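Fiber protein (Duck adenovirus 1, PDB 6ITX) forms the trimeric fibre of the virion, whose C-terminal head, the part described here, probably attaches the virus to receptors on host cells. Local coordinates at residues F104-I110 with K121-Y125. Numbering follows the deposited sequence.
Sequences FDSGYEI and KVAGY
Phe104 and Tyr108 meet strand 118-131 at Ala123, where the loop after strand 95-100 lies against that strand of the fibre head and leads, through a classic beta bulge, into strand 110-114. Both rings approach the Ala123 methyl: Tyr108 brings CD2 to 3.6 Å from Ala123 CB, and Phe104, from roughly the other side, sets CD1 4.0 Å from that same CB. The methyl lies at the edge of the Phe104 ring, near its plane, while Tyr108 touches it through CD2; alanine is small enough to fit between the two. With CG anti to its carbonyl carbon (chi1 -55°), the Tyr108 ring also presents its edge to the backbone of Val122 and Ala123, and it meets the ring of Tyr147.

Further along the strand, Phe104 CE1 rests 3.8 Å from Gly124 C. Next along, Phe104 and Tyr125 cross at about a right angle, Phe104 CZ against Tyr125 CB, while the Tyr125 ring leads away and Tyr125 packs on Ser202 of a second subunit. At the phi of Gly107, 83°, a CB would be jammed against the carbonyl O of Ser106, so glycine suits the place; Gly107 O lies 3.5 Å from Ala123 CB.

In the bulge, Glu109 and Ile110 together face Val122. Glu109 starts its side chain away from the strand, at an exposed site that suits a charged residue, whereas Ile110 and Val122 share one buried face, their branched side chains meeting with Ile110 CB 4.1 Å from Val122 CG2. Two backbone hydrogen bonds close this antiparallel hydrogen-bonded pair: Ile110 N to Val122 O, 2.9 Å, and Val122 N to Ile110 O, 2.8 Å.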
loop_
_atom_site.group_PDB
_atom_site.type_symbol
_atom_site.label_atom_id
_atom_site.label_comp_id
_atom_site.label_asym_id
_atom_site.label_seq_id
_atom_site.Cartn_x
_atom_site.Cartn_y
_atom_site.Cartn_z
ATOM N N PHE A 104 -5.051 6.488 -23.587
ATOM C CA PHE A 104 -3.852 7.240 -23.968
ATOM C C PHE A 104 -3.764 7.417 -25.481
ATOM O O PHE A 104 -2.698 7.282 -26.087
ATOM C CB PHE A 104 -2.583 6.581 -23.418
ATOM C CG PHE A 104 -2.645 6.279 -21.938
ATOM C CD1 PHE A 104 -2.687 7.308 -21.005
ATOM C CD2 PHE A 104 -2.675 4.959 -21.484
ATOM C CE1 PHE A 104 -2.755 7.030 -19.639
ATOM C CE2 PHE A 104 -2.740 4.677 -20.136
ATOM C CZ PHE A 104 -2.785 5.719 -19.208
ATOM N N ASP A 105 -4.907 7.708 -26.099
ATOM C CA ASP A 105 -4.990 7.991 -27.527
ATOM C C ASP A 105 -5.450 9.419 -27.798
ATOM O O ASP A 105 -5.820 9.734 -28.930
ATOM C CB ASP A 105 -5.940 7.002 -28.207
ATOM C CG ASP A 105 -7.377 7.129 -27.698
ATOM O OD1 ASP A 105 -7.638 7.974 -26.804
ATOM O OD2 ASP A 105 -8.256 6.388 -28.199
ATOM N N SER A 106 -5.449 10.278 -26.780
ATOM C CA SER A 106 -6.015 11.620 -26.826
ATOM C C SER A 106 -4.964 12.702 -26.584
ATOM O O SER A 106 -5.303 13.820 -26.188
ATOM C CB SER A 106 -7.150 11.710 -25.804
ATOM O OG SER A 106 -7.288 13.005 -25.234
ATOM N N GLY A 107 -3.686 12.402 -26.817
ATOM C CA GLY A 107 -2.647 13.403 -26.678
ATOM C C GLY A 107 -2.192 13.566 -25.243
ATOM O O GLY A 107 -2.584 12.828 -24.335
ATOM N N TYR A 108 -1.348 14.574 -25.041
ATOM C CA TYR A 108 -0.734 14.868 -23.747
ATOM C C TYR A 108 -1.129 16.292 -23.365
ATOM O O TYR A 108 -0.428 17.263 -23.669
ATOM C CB TYR A 108 0.813 14.671 -23.816
ATOM C CG TYR A 108 1.200 13.289 -24.307
ATOM C CD1 TYR A 108 1.280 13.016 -25.668
ATOM C CD2 TYR A 108 1.434 12.247 -23.413
ATOM C CE1 TYR A 108 1.601 11.755 -26.128
ATOM C CE2 TYR A 108 1.766 10.972 -23.871
ATOM C CZ TYR A 108 1.839 10.740 -25.234
ATOM O OH TYR A 108 2.155 9.491 -25.720
ATOM N N GLU A 109 -2.267 16.414 -22.680
ATOM C CA GLU A 109 -2.849 17.710 -22.345
ATOM C C GLU A 109 -2.998 17.921 -20.834
ATOM O O GLU A 109 -3.741 18.815 -20.396
ATOM C CB GLU A 109 -4.198 17.857 -23.056
ATOM C CG GLU A 109 -4.063 18.009 -24.570
ATOM C CD GLU A 109 -5.173 17.316 -25.341
ATOM O OE1 GLU A 109 -6.151 16.805 -24.724
ATOM O OE2 GLU A 109 -5.060 17.287 -26.589
ATOM N N ILE A 110 -2.301 17.117 -20.029
ATOM C CA ILE A 110 -2.331 17.200 -18.573
ATOM C C ILE A 110 -1.060 17.905 -18.134
ATOM O O ILE A 110 0.026 17.585 -18.631
ATOM C CB ILE A 110 -2.445 15.797 -17.957
ATOM C CG1 ILE A 110 -3.684 15.102 -18.522
ATOM C CG2 ILE A 110 -2.491 15.861 -16.449
ATOM C CD1 ILE A 110 -4.953 15.842 -18.239
ATOM N N LYS A 121 3.809 18.409 -20.254
ATOM C CA LYS A 121 2.449 17.978 -20.507
ATOM C C LYS A 121 2.463 16.480 -20.744
ATOM O O LYS A 121 3.319 15.967 -21.473
ATOM C CB LYS A 121 1.818 18.770 -21.657
ATOM C CG LYS A 121 1.733 20.249 -21.196
ATOM C CD LYS A 121 1.262 21.295 -22.179
ATOM C CE LYS A 121 -0.247 21.441 -22.107
ATOM N NZ LYS A 121 -0.924 20.757 -23.275
ATOM N N VAL A 122 1.561 15.782 -20.066
ATOM C CA VAL A 122 1.578 14.332 -19.979
ATOM C C VAL A 122 0.151 13.823 -20.157
ATOM O O VAL A 122 -0.795 14.601 -20.288
ATOM C CB VAL A 122 2.182 13.826 -18.649
ATOM C CG1 VAL A 122 3.617 14.382 -18.444
ATOM C CG2 VAL A 122 1.290 14.180 -17.484
ATOM N N ALA A 123 0.010 12.498 -20.190
ATOM C CA ALA A 123 -1.286 11.852 -20.294
ATOM C C ALA A 123 -1.518 10.992 -19.061
ATOM O O ALA A 123 -0.571 10.445 -18.480
ATOM C CB ALA A 123 -1.390 11.010 -21.563
ATOM N N GLY A 124 -2.781 10.877 -18.650
ATOM C CA GLY A 124 -3.077 10.201 -17.405
ATOM C C GLY A 124 -4.463 9.597 -17.346
ATOM O O GLY A 124 -5.386 10.010 -18.056
ATOM N N TYR A 125 -4.595 8.617 -16.454
ATOM C CA TYR A 125 -5.868 7.998 -16.116
ATOM C C TYR A 125 -5.914 7.754 -14.616
ATOM O O TYR A 125 -5.010 7.127 -14.063
ATOM C CB TYR A 125 -6.057 6.676 -16.852
ATOM C CG TYR A 125 -7.389 6.071 -16.561
ATOM C CD1 TYR A 125 -8.554 6.776 -16.852
ATOM C CD2 TYR A 125 -7.505 4.806 -15.991
ATOM C CE1 TYR A 125 -9.806 6.227 -16.596
ATOM C CE2 TYR A 125 -8.749 4.243 -15.733
ATOM C CZ TYR A 125 -9.894 4.964 -16.040
ATOM O OH TYR A 125 -11.143 4.453 -15.789
#